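Local coordinates for twin-arginine translocation pathway signal protein (Burkholderia phytofirmans, PDB 2RJO) that probably serves as a periplasmic sugar-binding protein, holding beta-D-galactopyranose in the cleft between its two lobes, at residues A[128-133]-A[166-171]; A[26-31]-A[36-41]. All blocks are in the same frame, centred on the assembly; numbering follows the deposited sequence.

Contact 1 of 2, residues A[128-133]-A[166-171]; sequences QLFKSM and PGIQLL
Phe130 and Ile168 mark the closest approach of the two backbones, with the CA of Phe130 7.2 Å from the CA of Ile168. That separation excludes main-chain bonding, and no hydrogen bond crosses: the last turn of helix 118-132 meets the start of strand 168-175 through side chains alone, which bury 142 Å² between the segments.

Ile168 lies over one face of the Phe130 ring. Its CG1 is 3.9 Å from the ring centroid and 23° off the normal, a CH-pi contact displaced toward the rim on the CG and CD1 side. The two methyls of Ile168 divide the work. The branch methyl CG2 reaches the far part of the ring, 3.6 Å from Phe130 CE1, while CD1 turns back to within 3.7 Å of Phe130 CD1. With CG of Phe130 anti to its own carbonyl carbon (chi1 -58°), the ring is swung out from the helix toward the strand.

In the parallel sheet of this lobe, consistent with the type I periplasmic binding protein fold, strand 168-175 is an edge strand beside strand 137-143, to which it is joined by helix 149-163. Val139 of the neighbouring strand touches Phe130, Met133 and Ile168, and Leu162 of that helix touches both Phe130 and Ile168, which places the ring between helices and sheet. Phe165 adds a second aromatic ring, inclined to that of Phe130.

Met133, modelled as selenomethionine, continues the apolar patch. Its chain is extended beyond CG and crosses Ile168 at about a right angle, putting SE 4.0 Å from Ile168 CD1.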
loop_
_atom_site.group_PDB
_atom_site.type_symbol
_atom_site.label_atom_id
_atom_site.label_comp_id
_atom_site.label_asym_id
_atom_site.label_seq_id
_atom_site.Cartn_x
_atom_site.Cartn_y
_atom_site.Cartn_z
ATOM N N GLN A 128 -9.828 0.549 -16.904
ATOM C CA GLN A 128 -10.559 1.809 -16.908
ATOM C C GLN A 128 -9.808 2.836 -17.742
ATOM O O GLN A 128 -10.421 3.614 -18.471
ATOM C CB GLN A 128 -10.723 2.339 -15.485
ATOM C CG GLN A 128 -11.364 3.717 -15.421
ATOM C CD GLN A 128 -12.797 3.722 -15.937
ATOM O OE1 GLN A 128 -13.714 3.213 -15.281
ATOM N NE2 GLN A 128 -12.995 4.293 -17.125
ATOM N N LEU A 129 -8.481 2.839 -17.613
ATOM C CA LEU A 129 -7.638 3.761 -18.354
ATOM C C LEU A 129 -7.756 3.524 -19.862
ATOM O O LEU A 129 -7.905 4.465 -20.644
ATOM C CB LEU A 129 -6.182 3.600 -17.916
ATOM C CG LEU A 129 -5.148 4.402 -18.704
ATOM C CD1 LEU A 129 -5.327 5.889 -18.419
ATOM C CD2 LEU A 129 -3.741 3.957 -18.334
ATOM N N PHE A 130 -7.707 2.261 -20.274
ATOM C CA PHE A 130 -7.801 1.948 -21.690
ATOM C C PHE A 130 -9.177 2.266 -22.248
ATOM O O PHE A 130 -9.308 2.598 -23.423
ATOM C CB PHE A 130 -7.462 0.478 -21.940
ATOM C CG PHE A 130 -6.093 0.079 -21.457
ATOM C CD1 PHE A 130 -5.056 1.019 -21.368
ATOM C CD2 PHE A 130 -5.827 -1.244 -21.108
ATOM C CE1 PHE A 130 -3.779 0.639 -20.936
ATOM C CE2 PHE A 130 -4.551 -1.632 -20.675
ATOM C CZ PHE A 130 -3.527 -0.685 -20.589
ATOM N N LYS A 131 -10.212 2.159 -21.421
ATOM C CA LYS A 131 -11.548 2.476 -21.901
ATOM C C LYS A 131 -11.542 3.965 -22.224
ATOM O O LYS A 131 -11.995 4.387 -23.291
ATOM C CB LYS A 131 -12.611 2.201 -20.834
ATOM C CG LYS A 131 -12.703 0.761 -20.351
ATOM C CD LYS A 131 -12.895 -0.211 -21.502
ATOM C CE LYS A 131 -13.361 -1.581 -21.013
ATOM N NZ LYS A 131 -14.776 -1.537 -20.546
ATOM N N SER A 132 -11.013 4.757 -21.299
ATOM C CA SER A 132 -10.955 6.199 -21.480
ATOM C C SER A 132 -10.245 6.585 -22.762
ATOM O O SER A 132 -10.554 7.616 -23.358
ATOM C CB SER A 132 -10.239 6.859 -20.301
ATOM O OG SER A 132 -11.001 6.747 -19.118
HETATM N N MSE A 133 -9.289 5.765 -23.179
HETATM C CA MSE A 133 -8.517 6.032 -24.391
HETATM C C MSE A 133 -9.223 5.528 -25.652
HETATM O O MSE A 133 -8.702 5.673 -26.756
HETATM C CB MSE A 133 -7.146 5.356 -24.292
HETATM C CG MSE A 133 -6.216 5.911 -23.222
HETATM SE SE MSE A 133 -4.836 4.778 -22.907
HETATM C CE MSE A 133 -4.313 5.299 -21.448
ATOM N N PRO A 166 -5.494 -5.281 -27.385
ATOM C CA PRO A 166 -4.380 -5.249 -28.335
ATOM C C PRO A 166 -4.250 -3.917 -29.060
ATOM O O PRO A 166 -3.243 -3.657 -29.725
ATOM C CB PRO A 166 -4.684 -6.419 -29.275
ATOM C CG PRO A 166 -6.177 -6.554 -29.197
ATOM C CD PRO A 166 -6.453 -6.346 -27.730
ATOM N N GLY A 167 -5.260 -3.070 -28.910
ATOM C CA GLY A 167 -5.223 -1.775 -29.553
ATOM C C GLY A 167 -4.373 -0.800 -28.762
ATOM O O GLY A 167 -4.099 0.302 -29.226
ATOM N N ILE A 168 -3.966 -1.198 -27.557
ATOM C CA ILE A 168 -3.136 -0.353 -26.697
ATOM C C ILE A 168 -1.667 -0.703 -26.901
ATOM O O ILE A 168 -1.299 -1.874 -26.883
ATOM C CB ILE A 168 -3.486 -0.561 -25.198
ATOM C CG1 ILE A 168 -4.899 -0.053 -24.917
ATOM C CG2 ILE A 168 -2.500 0.187 -24.321
ATOM C CD1 ILE A 168 -5.034 1.439 -25.030
ATOM N N GLN A 169 -0.832 0.308 -27.098
ATOM C CA GLN A 169 0.593 0.076 -27.294
ATOM C C GLN A 169 1.350 0.596 -26.071
ATOM O O GLN A 169 1.302 1.785 -25.760
ATOM C CB GLN A 169 1.069 0.771 -28.589
ATOM C CG GLN A 169 2.497 1.348 -28.584
ATOM C CD GLN A 169 3.583 0.382 -29.077
ATOM O OE1 GLN A 169 3.895 -0.632 -28.426
ATOM N NE2 GLN A 169 4.177 0.705 -30.227
ATOM N N LEU A 170 2.025 -0.309 -25.368
ATOM C CA LEU A 170 2.798 0.056 -24.186
ATOM C C LEU A 170 4.088 0.720 -24.639
ATOM O O LEU A 170 5.035 0.045 -25.060
ATOM C CB LEU A 170 3.132 -1.180 -23.352
ATOM C CG LEU A 170 3.845 -0.917 -22.024
ATOM C CD1 LEU A 170 2.951 -0.101 -21.102
ATOM C CD2 LEU A 170 4.213 -2.241 -21.377
ATOM N N LEU A 171 4.133 2.044 -24.543
ATOM C CA LEU A 171 5.315 2.767 -24.980
ATOM C C LEU A 171 6.569 2.510 -24.154
ATOM O O LEU A 171 7.650 2.331 -24.726
ATOM C CB LEU A 171 5.021 4.263 -25.035
ATOM C CG LEU A 171 3.847 4.631 -25.941
ATOM C CD1 LEU A 171 3.594 6.136 -25.888
ATOM C CD2 LEU A 171 4.136 4.184 -27.357
#

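Contact 2 of 2, residues A[26-31]-A[36-41]; sequences GAQSFA and LPYVPL
Leu36 opens the return from helix 18-34 by donating its N-H to Ala31 O. The bond is 3.1 Å from Leu36 N to Ala31 O with an angle of 162° at the hydrogen, and it ties the chain leaving the helix back to its closing turns. The two segments belong to the beta-alpha-beta unit of strand 7-12, helix 18-34 and strand 38-42. Its helix and second strand run nearly antiparallel here, at 166°, with their short axes 8.8 Å apart at closest approach. The carbonyl of Leu36 also lies against the helix, its O 3.5 Å from Ala31 CB.

Beyond Pro37, whose backbone bonds to Leu8 of strand 7-12, Tyr38 carries most of the packing. Its CB sits 3.7 Å from Ala31 CB, and CG, anti to the backbone N (chi1 176°), sends the ring back along the helix toward its N-terminal end. One ring face then lies under the backbone between Ala27 and Gln28: Gln28 CA stands 4.1 Å from the Tyr38 centroid, close to the ring normal, a CH-pi contact. The aliphatic part of Gln28 passes above the CD2-CE2 rim on this side, its amide plane almost perpendicular to the ring. On this same side, at the CE1 rim, Ala27 CB comes within 3.6 Å of Tyr38 CE1 and also touches the hydroxyl, which has a weak hydrogen bond with Asn24 ND2 one turn earlier.

Val39 continues the parallel pairing with strand 7-12 through Leu8 and Cys10. Two residues past the tyrosine, Pro40 N stands 3.9 Å above the opposite face of the Tyr38 ring, offset toward its rim.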
loop_
_atom_site.group_PDB
_atom_site.type_symbol
_atom_site.label_atom_id
_atom_site.label_comp_id
_atom_site.label_asym_id
_atom_site.label_seq_id
_atom_site.Cartn_x
_atom_site.Cartn_y
_atom_site.Cartn_z
ATOM N N GLY A 26 -3.768 6.278 11.363
ATOM C CA GLY A 26 -4.586 5.172 11.835
ATOM C C GLY A 26 -3.978 4.444 13.017
ATOM O O GLY A 26 -4.690 4.112 13.965
ATOM N N ALA A 27 -2.672 4.184 12.969
ATOM C CA ALA A 27 -1.985 3.494 14.061
ATOM C C ALA A 27 -2.078 4.356 15.314
ATOM O O ALA A 27 -2.401 3.887 16.406
ATOM C CB ALA A 27 -0.520 3.264 13.698
ATOM N N GLN A 28 -1.772 5.631 15.119
ATOM C CA GLN A 28 -1.800 6.655 16.150
ATOM C C GLN A 28 -3.184 6.646 16.796
ATOM O O GLN A 28 -3.317 6.664 18.016
ATOM C CB GLN A 28 -1.539 8.002 15.476
ATOM C CG GLN A 28 -0.965 9.100 16.328
ATOM C CD GLN A 28 -0.692 10.349 15.498
ATOM O OE1 GLN A 28 -1.620 11.002 15.011
ATOM N NE2 GLN A 28 0.585 10.677 15.316
ATOM N N SER A 29 -4.218 6.605 15.958
ATOM C CA SER A 29 -5.595 6.593 16.439
ATOM C C SER A 29 -5.949 5.323 17.202
ATOM O O SER A 29 -6.749 5.366 18.137
ATOM C CB SER A 29 -6.566 6.784 15.273
ATOM O OG SER A 29 -7.907 6.615 15.692
ATOM N N PHE A 30 -5.371 4.190 16.820
ATOM C CA PHE A 30 -5.673 2.965 17.535
ATOM C C PHE A 30 -4.994 2.947 18.898
ATOM O O PHE A 30 -5.587 2.529 19.886
ATOM C CB PHE A 30 -5.217 1.739 16.759
ATOM C CG PHE A 30 -5.349 0.475 17.547
ATOM C CD1 PHE A 30 -6.602 -0.084 17.779
ATOM C CD2 PHE A 30 -4.235 -0.105 18.143
ATOM C CE1 PHE A 30 -6.746 -1.202 18.599
ATOM C CE2 PHE A 30 -4.367 -1.222 18.964
ATOM C CZ PHE A 30 -5.620 -1.774 19.196
ATOM N N ALA A 31 -3.737 3.375 18.943
ATOM C CA ALA A 31 -3.012 3.403 20.204
ATOM C C ALA A 31 -3.822 4.271 21.162
ATOM O O ALA A 31 -3.996 3.936 22.332
ATOM C CB ALA A 31 -1.615 3.991 20.004
ATOM N N LEU A 36 -2.393 3.157 24.912
ATOM C CA LEU A 36 -1.031 2.625 24.980
ATOM C C LEU A 36 -0.056 3.548 24.250
ATOM O O LEU A 36 -0.410 4.196 23.268
ATOM C CB LEU A 36 -0.960 1.215 24.375
ATOM C CG LEU A 36 -1.782 0.115 25.047
ATOM C CD1 LEU A 36 -1.791 -1.116 24.174
ATOM C CD2 LEU A 36 -1.215 -0.212 26.406
ATOM N N PRO A 37 1.187 3.634 24.739
ATOM C CA PRO A 37 2.173 4.498 24.087
ATOM C C PRO A 37 2.388 4.071 22.638
ATOM O O PRO A 37 2.390 2.878 22.320
ATOM C CB PRO A 37 3.419 4.325 24.960
ATOM C CG PRO A 37 3.256 2.945 25.524
ATOM C CD PRO A 37 1.787 2.910 25.872
ATOM N N TYR A 38 2.565 5.060 21.771
ATOM C CA TYR A 38 2.755 4.830 20.351
ATOM C C TYR A 38 4.126 5.293 19.871
ATOM O O TYR A 38 4.608 6.335 20.302
ATOM C CB TYR A 38 1.677 5.569 19.562
ATOM C CG TYR A 38 1.873 5.460 18.084
ATOM C CD1 TYR A 38 1.846 4.222 17.459
ATOM C CD2 TYR A 38 2.101 6.594 17.307
ATOM C CE1 TYR A 38 2.039 4.103 16.095
ATOM C CE2 TYR A 38 2.298 6.490 15.927
ATOM C CZ TYR A 38 2.263 5.236 15.332
ATOM O OH TYR A 38 2.445 5.110 13.975
ATOM N N VAL A 39 4.732 4.526 18.964
ATOM C CA VAL A 39 6.051 4.850 18.427
ATOM C C VAL A 39 6.106 4.679 16.917
ATOM O O VAL A 39 6.072 3.562 16.408
ATOM C CB VAL A 39 7.136 3.960 19.047
ATOM C CG1 VAL A 39 8.504 4.363 18.516
ATOM C CG2 VAL A 39 7.098 4.084 20.544
ATOM N N PRO A 40 6.176 5.793 16.177
ATOM C CA PRO A 40 6.233 5.650 14.725
ATOM C C PRO A 40 7.681 5.488 14.289
ATOM O O PRO A 40 8.567 6.112 14.855
ATOM C CB PRO A 40 5.606 6.952 14.235
ATOM C CG PRO A 40 6.100 7.940 15.241
ATOM C CD PRO A 40 5.985 7.203 16.566
ATOM N N LEU A 41 7.927 4.631 13.306
ATOM C CA LEU A 41 9.282 4.429 12.817
ATOM C C LEU A 41 9.301 4.620 11.303
ATOM O O LEU A 41 8.496 4.022 10.591
ATOM C CB LEU A 41 9.783 3.028 13.194
ATOM C CG LEU A 41 9.867 2.700 14.699
ATOM C CD1 LEU A 41 10.392 1.283 14.874
ATOM C CD2 LEU A 41 10.776 3.681 15.423
#

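In the fold
From the N terminus, strand 7-12 leads into helix 18-34, and contact 2 closes a short loop, four residues between its segments, made of the last turn of the helix and the bend into strand 38-42. Contact 1 comes later and spans a longer loop: the 32 residues between its segments include strand 137-143 and helix 149-163. The two loops follow in series, neither nesting nor crossing. Contact 2 belongs to the mixed sheet and contact 1 to the four-stranded parallel sheet. Their centres are 42 Å apart, on opposite sides of the chain's centre, with nearest atoms about 28 Å apart, so each ties together helix and strand within its own lobe.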